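Local coordinates for protein transmembrane protease (PDB 2E7V) that probably cleaves proteins as a membrane-tethered serine endopeptidase, the portion here being its SEA domain, an accessory module rather than the protease domain, at residues Ala4-His8 and Asn84-Lys89; Ser10-Val16 and Asn104-Ser110; Leu33-Glu38 and Thr57-Leu62; Ile41-Phe45 and Val73-Phe77; Ser49-Glu53 and Met88-Ile92. All blocks are in the same frame, centred on the assembly; numbering follows the deposited sequence.

Interaction 1 (Ala4-His8 and Asn84-Lys89); sequences AYFYH and NRKVMK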
# COMPACT_ATOMS: atom_id res chain seq x y z
N ALA A 4 10.28 18.24 -3.05
CA ALA A 4 9.57 17.13 -2.45
C ALA A 4 8.12 17.05 -2.91
O ALA A 4 7.47 18.08 -3.11
CB ALA A 4 9.61 17.26 -0.92
N TYR A 5 7.63 15.83 -3.09
CA TYR A 5 6.25 15.59 -3.52
C TYR A 5 5.63 14.54 -2.61
O TYR A 5 6.30 13.59 -2.19
CB TYR A 5 6.22 15.06 -4.96
CG TYR A 5 6.29 16.11 -6.05
CD1 TYR A 5 6.72 15.77 -7.33
CD2 TYR A 5 5.90 17.43 -5.80
CE1 TYR A 5 6.76 16.73 -8.35
CE2 TYR A 5 5.93 18.39 -6.81
CZ TYR A 5 6.36 18.03 -8.08
OH TYR A 5 6.39 18.98 -9.08
N PHE A 6 4.35 14.72 -2.32
CA PHE A 6 3.61 13.76 -1.51
C PHE A 6 2.42 13.23 -2.31
O PHE A 6 1.75 13.98 -3.03
CB PHE A 6 3.09 14.40 -0.23
CG PHE A 6 4.15 14.66 0.79
CD1 PHE A 6 4.57 13.65 1.65
CD2 PHE A 6 4.74 15.92 0.90
CE1 PHE A 6 5.56 13.89 2.61
CE2 PHE A 6 5.73 16.17 1.85
CZ PHE A 6 6.14 15.15 2.71
N TYR A 7 2.18 11.93 -2.17
CA TYR A 7 1.06 11.28 -2.82
C TYR A 7 0.42 10.41 -1.75
O TYR A 7 1.10 9.91 -0.86
CB TYR A 7 1.54 10.41 -3.98
CG TYR A 7 2.04 11.22 -5.14
CD1 TYR A 7 1.20 11.57 -6.20
CD2 TYR A 7 3.35 11.71 -5.14
CE1 TYR A 7 1.65 12.40 -7.23
CE2 TYR A 7 3.80 12.53 -6.16
CZ TYR A 7 2.96 12.88 -7.20
OH TYR A 7 3.44 13.71 -8.18
N HIS A 8 -0.88 10.24 -1.85
CA HIS A 8 -1.60 9.39 -0.91
C HIS A 8 -2.71 8.66 -1.63
O HIS A 8 -3.23 9.15 -2.64
CB HIS A 8 -2.18 10.21 0.26
CG HIS A 8 -3.29 11.14 -0.13
ND1 HIS A 8 -3.06 12.39 -0.65
CD2 HIS A 8 -4.63 11.00 -0.06
CE1 HIS A 8 -4.22 12.99 -0.89
NE2 HIS A 8 -5.19 12.16 -0.54
N ASN A 84 6.47 18.45 -12.46
CA ASN A 84 5.04 18.21 -12.59
C ASN A 84 4.57 17.09 -11.66
O ASN A 84 5.17 16.02 -11.59
CB ASN A 84 4.68 17.83 -14.03
CG ASN A 84 3.21 17.50 -14.19
OD1 ASN A 84 2.82 16.83 -15.14
ND2 ASN A 84 2.39 17.97 -13.26
N ARG A 85 3.48 17.34 -10.96
CA ARG A 85 2.93 16.34 -10.06
C ARG A 85 2.20 15.27 -10.86
O ARG A 85 2.00 14.15 -10.38
CB ARG A 85 2.00 16.99 -9.03
CG ARG A 85 1.00 17.97 -9.60
CD ARG A 85 0.04 18.41 -8.50
NE ARG A 85 -0.96 19.38 -8.94
CZ ARG A 85 -2.25 19.31 -8.63
NH1 ARG A 85 -2.70 18.31 -7.88
NH2 ARG A 85 -3.09 20.25 -9.04
N LYS A 86 1.81 15.61 -12.08
CA LYS A 86 1.11 14.69 -12.97
C LYS A 86 2.10 13.64 -13.48
O LYS A 86 1.79 12.45 -13.56
CB LYS A 86 0.51 15.44 -14.16
CG LYS A 86 -0.53 16.50 -13.81
CD LYS A 86 -1.89 15.90 -13.44
CE LYS A 86 -1.90 15.28 -12.05
NZ LYS A 86 -1.58 16.30 -11.00
N VAL A 87 3.30 14.10 -13.83
CA VAL A 87 4.35 13.23 -14.33
C VAL A 87 4.74 12.21 -13.27
O VAL A 87 4.74 11.00 -13.52
CB VAL A 87 5.59 14.03 -14.72
CG1 VAL A 87 6.71 13.09 -15.16
CG2 VAL A 87 5.24 15.00 -15.82
N MET A 88 5.07 12.70 -12.08
CA MET A 88 5.46 11.81 -10.98
C MET A 88 4.36 10.79 -10.73
O MET A 88 4.63 9.62 -10.46
CB MET A 88 5.71 12.63 -9.72
CG MET A 88 6.19 11.82 -8.53
SD MET A 88 7.72 10.94 -8.84
CE MET A 88 8.72 12.23 -9.61
N LYS A 89 3.11 11.24 -10.84
CA LYS A 89 1.97 10.37 -10.62
C LYS A 89 1.92 9.17 -11.57
O LYS A 89 1.71 8.05 -11.13
CB LYS A 89 0.68 11.18 -10.72
CG LYS A 89 -0.60 10.41 -10.48
CD LYS A 89 -1.71 11.43 -10.27
CE LYS A 89 -3.08 10.83 -10.26
NZ LYS A 89 -4.09 11.93 -10.12
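Tyr5 and Tyr7 reach from strand 4-8 to the start of helix 85-96, and both bring their hydroxyls to it and lay ring atoms against Met88. Two hydrogen bonds carry the polar part. Tyr7 OH donates to Arg85 O over 2.7 Å. The oxygen is met in the carbonyl plane on a lone pair, with a C=O...O angle of 113°. Arg85 O also accepts from Lys89 N of its own helix, so two donors hold it. Tyr5 OH receives a weak bond from Asn84 N at 3.4 Å.

The apolar part centres on Met88, whose CB and CG meet the tyrosine rings obliquely. Met88 CG lies 3.4 Å from Tyr7 CE2, and Met88 CB lies 4.1 Å from Tyr5 CD1. Met88 CG stands opposite the backbone N (chi1 -177°), which directs the chain toward the strand before it bends twice. Lys89 adds its CB, 3.8 Å from Tyr7 CE1, while its extended chain leads away.

Within the sheet, backbone bonds to strand 68-78 pair Tyr5 with Phe77 and Tyr7 with Met75. The arrangement is that of a helix packed on one face of an antiparallel strand pair, as in the alpha/beta sandwich of SEA domains.

Interaction 2 (Ser10-Val16 and Asn104-Ser110); sequences SFQILNV and NLEIAPS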
# COMPACT_ATOMS: atom_id res chain seq x y z
N SER A 10 -5.90 5.29 -0.88
CA SER A 10 -6.57 4.39 0.04
C SER A 10 -6.49 3.03 -0.63
O SER A 10 -7.04 2.82 -1.72
CB SER A 10 -8.02 4.79 0.25
OG SER A 10 -8.11 6.03 0.94
N PHE A 11 -5.76 2.11 -0.01
CA PHE A 11 -5.57 0.78 -0.55
C PHE A 11 -6.44 -0.25 0.13
O PHE A 11 -6.49 -0.32 1.37
CB PHE A 11 -4.13 0.31 -0.35
CG PHE A 11 -3.12 1.08 -1.13
CD1 PHE A 11 -2.78 0.69 -2.43
CD2 PHE A 11 -2.44 2.15 -0.55
CE1 PHE A 11 -1.78 1.36 -3.14
CE2 PHE A 11 -1.45 2.82 -1.25
CZ PHE A 11 -1.11 2.42 -2.55
N GLN A 12 -7.11 -1.07 -0.66
CA GLN A 12 -7.91 -2.14 -0.08
C GLN A 12 -6.88 -3.14 0.46
O GLN A 12 -5.98 -3.57 -0.26
CB GLN A 12 -8.76 -2.81 -1.16
CG GLN A 12 -9.97 -1.99 -1.61
CD GLN A 12 -9.85 -1.49 -3.04
OE1 GLN A 12 -9.39 -0.38 -3.29
NE2 GLN A 12 -10.27 -2.32 -3.99
N ILE A 13 -6.99 -3.52 1.73
CA ILE A 13 -6.05 -4.46 2.32
C ILE A 13 -6.69 -5.84 2.27
O ILE A 13 -7.48 -6.21 3.13
CB ILE A 13 -5.69 -4.06 3.78
CG1 ILE A 13 -5.15 -2.62 3.80
CG2 ILE A 13 -4.64 -5.02 4.35
CD1 ILE A 13 -3.97 -2.36 2.83
N LEU A 14 -6.34 -6.59 1.22
CA LEU A 14 -6.91 -7.90 0.98
C LEU A 14 -6.62 -8.98 2.02
O LEU A 14 -5.55 -9.00 2.63
CB LEU A 14 -6.46 -8.41 -0.40
CG LEU A 14 -6.57 -7.45 -1.59
CD1 LEU A 14 -6.10 -8.15 -2.87
CD2 LEU A 14 -8.01 -6.98 -1.76
N ASN A 15 -7.59 -9.85 2.22
CA ASN A 15 -7.48 -11.00 3.12
C ASN A 15 -7.26 -10.71 4.61
O ASN A 15 -6.67 -11.52 5.33
CB ASN A 15 -6.37 -11.91 2.58
CG ASN A 15 -6.53 -12.17 1.08
OD1 ASN A 15 -5.55 -12.33 0.34
ND2 ASN A 15 -7.78 -12.23 0.63
N VAL A 16 -7.73 -9.55 5.08
CA VAL A 16 -7.60 -9.21 6.49
C VAL A 16 -8.95 -8.72 7.01
O VAL A 16 -9.52 -7.76 6.48
CB VAL A 16 -6.56 -8.09 6.74
CG1 VAL A 16 -6.44 -7.83 8.23
CG2 VAL A 16 -5.22 -8.48 6.16
N ASN A 104 -7.74 -2.70 -8.95
CA ASN A 104 -8.01 -1.83 -7.81
C ASN A 104 -6.73 -1.43 -7.10
O ASN A 104 -5.72 -2.14 -7.16
CB ASN A 104 -8.86 -2.55 -6.75
CG ASN A 104 -10.31 -2.61 -7.11
OD1 ASN A 104 -10.78 -3.59 -7.70
ND2 ASN A 104 -11.04 -1.56 -6.76
N LEU A 105 -6.78 -0.30 -6.40
CA LEU A 105 -5.64 0.13 -5.61
C LEU A 105 -5.74 -0.81 -4.42
O LEU A 105 -6.59 -0.63 -3.53
CB LEU A 105 -5.80 1.58 -5.17
CG LEU A 105 -5.41 2.60 -6.25
CD1 LEU A 105 -6.11 3.93 -6.00
CD2 LEU A 105 -3.90 2.77 -6.24
N GLU A 106 -4.88 -1.83 -4.41
CA GLU A 106 -4.89 -2.83 -3.35
C GLU A 106 -3.49 -3.30 -2.98
O GLU A 106 -2.52 -3.08 -3.70
CB GLU A 106 -5.73 -4.03 -3.79
CG GLU A 106 -5.21 -4.69 -5.08
CD GLU A 106 -6.15 -5.77 -5.63
OE1 GLU A 106 -7.37 -5.59 -5.55
OE2 GLU A 106 -5.65 -6.79 -6.17
N ILE A 107 -3.43 -3.97 -1.83
CA ILE A 107 -2.20 -4.53 -1.30
C ILE A 107 -2.61 -5.78 -0.53
O ILE A 107 -3.52 -5.73 0.30
CB ILE A 107 -1.53 -3.56 -0.29
CG1 ILE A 107 -1.20 -2.23 -0.98
CG2 ILE A 107 -0.26 -4.21 0.30
CD1 ILE A 107 -0.49 -1.24 -0.08
N ALA A 108 -1.95 -6.91 -0.81
CA ALA A 108 -2.26 -8.16 -0.11
C ALA A 108 -1.10 -8.59 0.79
O ALA A 108 -0.09 -9.09 0.30
CB ALA A 108 -2.58 -9.27 -1.12
N PRO A 109 -1.22 -8.38 2.11
CA PRO A 109 -0.15 -8.77 3.03
C PRO A 109 0.13 -10.25 2.81
O PRO A 109 1.27 -10.69 2.88
CB PRO A 109 -0.75 -8.49 4.41
CG PRO A 109 -1.63 -7.32 4.15
CD PRO A 109 -2.31 -7.70 2.83
N SER A 110 -0.94 -11.01 2.54
CA SER A 110 -0.84 -12.43 2.23
C SER A 110 -1.80 -12.75 1.07
O SER A 110 -2.94 -12.28 1.05
CB SER A 110 -1.19 -13.30 3.43
OG SER A 110 -0.82 -14.65 3.16
O HOH W 1 -3.47 -10.52 3.99
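Ile107 lays its CD1 over one face of the Phe11 ring, 3.8 Å from the centroid and 18° off the normal, in a CH-pi contact. The methyl sits toward the rim of the face. Glu106 N lies at the ring edge, in its plane. Leu105 CD2 touches Phe11 CE1 at 4.0 Å.

Ile13 and Ile107 run side by side and point the same way. The Ile13 and Pro109 side chains cross at about a right angle, with Ile13 CG2 3.8 Å from Pro109 CG. On the other face, Leu14 CD1 lies against the Glu106 carboxylate, whose oxygens are held by Ser101 and Ser102. Leu14 CB also meets Ala108 CB.

Gln12 bends at chi2 (112°), which carries its amide over to Asn104. The two amide planes stand 86° apart. Replacing it with an alanine would probably leave Asn104 and Leu105 O without this amide as a neighbour and open a gap beside them.

Backbone bonds join Gln12 N to Leu105 O (2.9 Å), Ile107 N to Gln12 O (3.0 Å) and Leu14 N to Ile107 O (3.1 Å). Beyond them, a water links Leu14 O to Ser110 N. This ladder is parallel pairing, and it adds the short strand 106-107 to the edge of the SEA-domain sheet.

Interaction 3 (Leu33-Glu38 and Thr57-Leu62); sequences LSERIE and THVVKL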
# COMPACT_ATOMS: atom_id res chain seq x y z
N LEU A 33 0.45 -4.77 11.11
CA LEU A 33 -0.16 -4.73 9.79
C LEU A 33 0.33 -3.47 9.05
O LEU A 33 0.63 -3.52 7.86
CB LEU A 33 -1.69 -4.71 9.88
CG LEU A 33 -2.37 -4.50 8.52
CD1 LEU A 33 -1.93 -5.61 7.57
CD2 LEU A 33 -3.89 -4.47 8.68
N SER A 34 0.40 -2.34 9.76
CA SER A 34 0.87 -1.09 9.16
C SER A 34 2.32 -1.21 8.73
O SER A 34 2.72 -0.70 7.68
CB SER A 34 0.73 0.07 10.15
OG SER A 34 -0.61 0.49 10.24
N GLU A 35 3.11 -1.90 9.54
CA GLU A 35 4.52 -2.10 9.26
C GLU A 35 4.72 -2.99 8.04
O GLU A 35 5.60 -2.74 7.22
CB GLU A 35 5.21 -2.70 10.49
CG GLU A 35 6.65 -3.09 10.29
CD GLU A 35 7.25 -3.63 11.57
OE1 GLU A 35 7.41 -2.84 12.54
OE2 GLU A 35 7.56 -4.84 11.62
N ARG A 36 3.89 -4.03 7.91
CA ARG A 36 3.99 -4.95 6.77
C ARG A 36 3.64 -4.21 5.48
O ARG A 36 4.31 -4.36 4.45
CB ARG A 36 3.05 -6.14 6.97
CG ARG A 36 2.90 -7.07 5.77
CD ARG A 36 4.24 -7.60 5.27
NE ARG A 36 4.12 -8.42 4.06
CZ ARG A 36 5.14 -8.70 3.25
NH1 ARG A 36 6.35 -8.24 3.52
NH2 ARG A 36 4.95 -9.43 2.14
N ILE A 37 2.58 -3.41 5.54
CA ILE A 37 2.13 -2.63 4.39
C ILE A 37 3.21 -1.62 3.97
O ILE A 37 3.48 -1.45 2.77
CB ILE A 37 0.79 -1.91 4.72
CG1 ILE A 37 -0.34 -2.95 4.78
CG2 ILE A 37 0.48 -0.84 3.66
CD1 ILE A 37 -1.63 -2.45 5.39
N GLU A 38 3.83 -0.97 4.95
CA GLU A 38 4.89 0.01 4.67
C GLU A 38 6.14 -0.66 4.06
O GLU A 38 6.80 -0.10 3.18
CB GLU A 38 5.27 0.76 5.96
CG GLU A 38 4.22 1.80 6.36
CD GLU A 38 4.35 2.29 7.80
OE1 GLU A 38 3.45 3.04 8.25
OE2 GLU A 38 5.34 1.92 8.48
N THR A 57 7.42 5.91 3.16
CA THR A 57 5.97 5.81 3.19
C THR A 57 5.46 5.49 4.59
O THR A 57 6.21 5.04 5.46
CB THR A 57 5.49 4.70 2.23
OG1 THR A 57 4.06 4.74 2.12
CG2 THR A 57 5.92 3.33 2.74
N HIS A 58 4.18 5.74 4.80
CA HIS A 58 3.59 5.45 6.09
C HIS A 58 2.08 5.42 6.04
O HIS A 58 1.44 6.23 5.34
CB HIS A 58 4.08 6.46 7.14
CG HIS A 58 3.45 7.81 7.05
ND1 HIS A 58 2.48 8.24 7.93
CD2 HIS A 58 3.68 8.85 6.21
CE1 HIS A 58 2.15 9.49 7.64
NE2 HIS A 58 2.86 9.88 6.60
N VAL A 59 1.53 4.46 6.75
CA VAL A 59 0.10 4.27 6.86
C VAL A 59 -0.38 5.35 7.83
O VAL A 59 0.06 5.41 8.98
CB VAL A 59 -0.20 2.85 7.42
CG1 VAL A 59 -1.67 2.72 7.81
CG2 VAL A 59 0.17 1.79 6.39
N VAL A 60 -1.27 6.23 7.36
CA VAL A 60 -1.78 7.30 8.21
C VAL A 60 -2.92 6.78 9.06
O VAL A 60 -3.22 7.32 10.13
CB VAL A 60 -2.27 8.50 7.37
CG1 VAL A 60 -1.12 9.05 6.55
CG2 VAL A 60 -3.41 8.08 6.48
N LYS A 61 -3.58 5.73 8.58
CA LYS A 61 -4.64 5.11 9.34
C LYS A 61 -5.26 3.93 8.62
O LYS A 61 -5.18 3.81 7.39
CB LYS A 61 -5.72 6.12 9.72
CG LYS A 61 -6.85 6.32 8.74
CD LYS A 61 -8.01 7.00 9.46
CE LYS A 61 -8.45 6.19 10.68
NZ LYS A 61 -9.54 6.85 11.47
N LEU A 62 -5.83 3.02 9.41
CA LEU A 62 -6.48 1.83 8.90
C LEU A 62 -7.96 2.06 9.13
O LEU A 62 -8.39 2.36 10.24
CB LEU A 62 -6.03 0.59 9.68
CG LEU A 62 -4.56 0.23 9.48
CD1 LEU A 62 -4.18 -0.95 10.37
CD2 LEU A 62 -4.31 -0.09 8.00
O HOH W 2 1.90 3.33 10.37
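Val59 sits against Ser34, Ile37 and Glu38, where helix 28-46 lies across strand 54-65 in the alpha/beta sandwich of the SEA domain. The short segments run at 142°, closer to antiparallel than to perpendicular.

The tight side is apolar. Val59 CG2 meets Ile37 CG2 at 3.8 Å, the two side chains crossing at about a right angle. Val59 CG1 lies 3.5 Å from Ser34 OG, a hydroxyl that bonds to Tyr30 O in its own helix. Leu62 CD1 touches Leu33 CD2 at 3.9 Å. Between Val59 and Leu62 the strand carries a classic beta bulge, with Val60 and Lys61 both facing Asp72.

The looser side is polar and includes water. The Glu38 chain is extended beyond CG and reaches to the strand past His58 CA. Its OE1 accepts from Val59 N over 2.8 Å on the anti lone pair, with an N-H...O angle of 166°. An alanine here would probably leave Val59 N without its acceptor and the bridging water without one of its two partners.

That water donates to both Glu38 OE1, at 2.6 Å, and Val59 O, at 3.1 Å, so OE1 takes two donors.

Interaction 4 (Ile41-Phe45 and Val73-Phe77); sequences ITDEF and VVMKF
Phe45 and Phe77 form a T-shaped pair, the edge of Phe77 turned to the face of Phe45. The centroids are 5.3 Å apart and the ring planes make 71°. The CE2-CZ edge of Phe77 does the touching, with CZ 3.7 Å from Phe45 CE2, above the face but displaced toward its rim.

Met75 makes a Met-aromatic contact with the same ring. Its SD lies 4.0 Å from Phe45 CE1 and comes in obliquely. The chain bends at chi3 (-77°), which turns the terminal methyl aside and leaves the sulfur to meet the ring. Toward the start of both segments, Ile41 CD1 and Val73 CG1 meet tip to tip at 3.6 Å. Ile41 CG2 is 4.3 Å from Met75 CG, and also lies in the plane of the Phe45 ring, at its edge.

A second shell sets these groups. Phe54 stacks with Phe45, and Val95 and Leu96 of helix 85-96 also touch that ring, while Ile92 packs on Phe77. Strand 73-77 is central in the sheet: Met75 bonds through its backbone to Tyr7, and Val74 to His58.

No hydrogen bond crosses between the two segments, and all five touching residues are buried. The helix is therefore joined to the sheet here by ring, sulfur and methyl packing, so the contact probably depends on close fit and the exclusion of water.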
# COMPACT_ATOMS: atom_id res chain seq x y z
N ILE A 41 5.31 -1.61 0.28
CA ILE A 41 5.37 -0.45 -0.60
C ILE A 41 6.83 -0.01 -0.77
O ILE A 41 7.26 0.28 -1.90
CB ILE A 41 4.52 0.72 -0.03
CG1 ILE A 41 3.03 0.36 -0.15
CG2 ILE A 41 4.80 2.01 -0.79
CD1 ILE A 41 2.10 1.30 0.62
N THR A 42 7.58 0.01 0.32
CA THR A 42 8.99 0.42 0.27
C THR A 42 9.78 -0.52 -0.65
O THR A 42 10.55 -0.05 -1.50
CB THR A 42 9.63 0.42 1.68
OG1 THR A 42 8.93 1.35 2.52
CG2 THR A 42 11.11 0.82 1.61
N ASP A 43 9.59 -1.82 -0.49
CA ASP A 43 10.29 -2.80 -1.33
C ASP A 43 9.97 -2.61 -2.82
O ASP A 43 10.86 -2.71 -3.67
CB ASP A 43 9.92 -4.23 -0.93
CG ASP A 43 10.55 -4.66 0.38
OD1 ASP A 43 10.06 -5.64 0.98
OD2 ASP A 43 11.55 -4.04 0.81
N GLU A 44 8.70 -2.36 -3.15
CA GLU A 44 8.33 -2.17 -4.55
C GLU A 44 9.03 -0.98 -5.18
O GLU A 44 9.58 -1.08 -6.28
CB GLU A 44 6.81 -1.99 -4.69
CG GLU A 44 6.00 -3.23 -4.40
CD GLU A 44 6.46 -4.44 -5.18
OE1 GLU A 44 6.80 -4.29 -6.38
OE2 GLU A 44 6.48 -5.55 -4.60
N PHE A 45 9.03 0.16 -4.50
CA PHE A 45 9.68 1.33 -5.08
C PHE A 45 11.19 1.18 -5.13
O PHE A 45 11.83 1.68 -6.06
CB PHE A 45 9.29 2.60 -4.33
CG PHE A 45 7.88 3.03 -4.57
CD1 PHE A 45 6.87 2.76 -3.65
CD2 PHE A 45 7.54 3.70 -5.75
CE1 PHE A 45 5.56 3.14 -3.89
CE2 PHE A 45 6.23 4.10 -5.99
CZ PHE A 45 5.23 3.82 -5.06
N VAL A 73 -2.56 5.59 2.93
CA VAL A 73 -1.10 5.63 2.85
C VAL A 73 -0.51 6.89 2.21
O VAL A 73 -0.98 7.33 1.14
CB VAL A 73 -0.60 4.39 2.03
CG1 VAL A 73 0.93 4.40 1.90
CG2 VAL A 73 -1.10 3.12 2.69
N VAL A 74 0.50 7.47 2.85
CA VAL A 74 1.16 8.65 2.30
C VAL A 74 2.52 8.19 1.76
O VAL A 74 3.20 7.38 2.40
CB VAL A 74 1.41 9.74 3.39
CG1 VAL A 74 2.40 10.78 2.86
CG2 VAL A 74 0.10 10.44 3.75
N MET A 75 2.90 8.69 0.59
CA MET A 75 4.18 8.35 -0.02
C MET A 75 4.91 9.65 -0.36
O MET A 75 4.33 10.55 -0.99
CB MET A 75 3.98 7.51 -1.29
CG MET A 75 3.38 6.11 -1.06
SD MET A 75 2.59 5.41 -2.57
CE MET A 75 1.07 6.36 -2.52
N LYS A 76 6.17 9.74 0.07
CA LYS A 76 7.01 10.93 -0.18
C LYS A 76 8.11 10.67 -1.20
O LYS A 76 8.85 9.67 -1.09
CB LYS A 76 7.67 11.42 1.11
CG LYS A 76 8.57 12.64 0.89
CD LYS A 76 9.11 13.22 2.19
CE LYS A 76 9.81 14.55 1.92
NZ LYS A 76 10.29 15.20 3.16
N PHE A 77 8.24 11.57 -2.17
CA PHE A 77 9.26 11.48 -3.23
C PHE A 77 10.05 12.78 -3.38
O PHE A 77 9.55 13.87 -3.09
CB PHE A 77 8.63 11.15 -4.59
CG PHE A 77 7.85 9.88 -4.61
CD1 PHE A 77 6.53 9.85 -4.14
CD2 PHE A 77 8.44 8.69 -5.04
CE1 PHE A 77 5.82 8.65 -4.10
CE2 PHE A 77 7.73 7.48 -5.01
CZ PHE A 77 6.42 7.47 -4.53

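Interaction 5 (Ser49-Glu53 and Met88-Ile92); sequences SLKSE and MKTRI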
# COMPACT_ATOMS: atom_id res chain seq x y z
N SER A 49 11.79 2.10 -11.14
CA SER A 49 12.47 3.21 -11.81
C SER A 49 12.45 4.46 -10.95
O SER A 49 13.04 5.49 -11.29
CB SER A 49 11.81 3.50 -13.15
OG SER A 49 11.76 2.32 -13.93
N LEU A 50 11.75 4.36 -9.82
CA LEU A 50 11.62 5.45 -8.86
C LEU A 50 12.47 5.21 -7.62
O LEU A 50 12.28 5.87 -6.60
CB LEU A 50 10.15 5.59 -8.44
CG LEU A 50 9.22 6.43 -9.31
CD1 LEU A 50 7.78 6.15 -8.96
CD2 LEU A 50 9.53 7.91 -9.11
N LYS A 51 13.40 4.27 -7.71
CA LYS A 51 14.25 3.94 -6.56
C LYS A 51 15.04 5.11 -5.99
O LYS A 51 15.25 5.18 -4.78
CB LYS A 51 15.20 2.79 -6.92
CG LYS A 51 16.20 3.12 -8.01
CD LYS A 51 17.23 2.00 -8.19
CE LYS A 51 17.00 1.19 -9.46
NZ LYS A 51 15.79 0.34 -9.38
N SER A 52 15.48 6.02 -6.85
CA SER A 52 16.27 7.17 -6.40
C SER A 52 15.41 8.33 -5.91
O SER A 52 15.90 9.20 -5.21
CB SER A 52 17.17 7.68 -7.53
OG SER A 52 16.41 8.28 -8.56
N GLU A 53 14.13 8.33 -6.28
CA GLU A 53 13.23 9.41 -5.87
C GLU A 53 12.38 9.10 -4.63
O GLU A 53 12.03 10.01 -3.89
CB GLU A 53 12.29 9.79 -7.02
CG GLU A 53 12.96 10.33 -8.28
CD GLU A 53 13.29 9.25 -9.29
OE1 GLU A 53 13.74 9.59 -10.40
OE2 GLU A 53 13.11 8.05 -8.98
N MET A 88 5.07 12.70 -12.08
CA MET A 88 5.46 11.81 -10.98
C MET A 88 4.36 10.79 -10.73
O MET A 88 4.63 9.62 -10.46
CB MET A 88 5.71 12.63 -9.72
CG MET A 88 6.19 11.82 -8.53
SD MET A 88 7.72 10.94 -8.84
CE MET A 88 8.72 12.23 -9.61
N LYS A 89 3.11 11.24 -10.84
CA LYS A 89 1.97 10.37 -10.62
C LYS A 89 1.92 9.17 -11.57
O LYS A 89 1.71 8.05 -11.13
CB LYS A 89 0.68 11.18 -10.72
CG LYS A 89 -0.60 10.41 -10.48
CD LYS A 89 -1.71 11.43 -10.27
CE LYS A 89 -3.08 10.83 -10.26
NZ LYS A 89 -4.09 11.93 -10.12
N THR A 90 2.11 9.41 -12.86
CA THR A 90 2.08 8.34 -13.86
C THR A 90 3.17 7.31 -13.61
O THR A 90 2.98 6.12 -13.87
CB THR A 90 2.22 8.90 -15.30
OG1 THR A 90 3.41 9.70 -15.40
CG2 THR A 90 1.01 9.77 -15.64
N ARG A 91 4.32 7.76 -13.12
CA ARG A 91 5.42 6.84 -12.83
C ARG A 91 5.04 6.01 -11.61
O ARG A 91 5.32 4.81 -11.54
CB ARG A 91 6.71 7.62 -12.52
CG ARG A 91 7.19 8.56 -13.63
CD ARG A 91 8.39 9.40 -13.14
NE ARG A 91 9.54 8.57 -12.80
CZ ARG A 91 10.64 9.01 -12.18
NH1 ARG A 91 10.74 10.28 -11.82
NH2 ARG A 91 11.63 8.18 -11.92
N ILE A 92 4.41 6.66 -10.64
CA ILE A 92 4.00 5.98 -9.42
C ILE A 92 2.96 4.92 -9.72
O ILE A 92 3.04 3.79 -9.23
CB ILE A 92 3.44 6.98 -8.38
CG1 ILE A 92 4.57 7.89 -7.88
CG2 ILE A 92 2.80 6.22 -7.20
CD1 ILE A 92 4.12 9.03 -6.95
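The turn after helix 28-46 meets helix 85-96 here, joining the second helix of the SEA domain to the loop that leads into strand 54-65. Leu50 and Arg91 carry most of the contact, and Glu53 holds the charged end.

Leu50 CD2 sits over the centre of the Arg91 guanidinium, 3.4 Å from Arg91 CZ. One methyl thus covers a face of the flat cation. The other branch, Leu50 CD1, points to the helix and lies 3.8 Å from Ile92 CG1, the two side chains crossing at about a right angle. Leu50 CD2 is also 3.5 Å from Met88 SD. This leucine is buried, and Phe45 packs on it as well.

The edge of the guanidinium does the polar work. In Arg91 a bend at chi3 (62°) sets the guanidinium with its edge to Glu53 and Ser49 O and one face to Leu50. Arg91 NH2 donates to Glu53 OE1 over 3.0 Å with an angle of 164°, as a salt bridge. Glu53 OE1 lies in the guanidinium plane, yet it is itself approached from above its carboxylate plane, for the two planes are nearly perpendicular. Arg91 NH1 adds a weak bond to the same oxygen at 3.4 Å. Arg91 NH2 gives a further weak bond to Ser49 O at 3.1 Å.

The guanidinium is thus held at its edge mainly by the Glu53 carboxylate, with a weak bond to the Ser49 carbonyl. The opposite charges are likely to stabilise each other, and the bonds probably limit its rotation, while the Leu50 methyl packs on one face.

From the N terminus, strand 4-14 starts both interaction 1, which closes on the start of helix 85-96, and interaction 2, which closes on strand 106-107. These two cross along the chain. Interactions 3 and 4 both use helix 28-46, reaching strands 54-65 and 68-78. They cross each other and are nested inside both larger loops. Interaction 5 joins the turn after that helix to helix 85-96. It crosses interactions 3 and 4, lies inside interaction 2, and ends on the same part of the chain as interaction 1, with Met88 and Lys89 in common. Together they tie two helices, a turn and all four strands of the sheet into one domain.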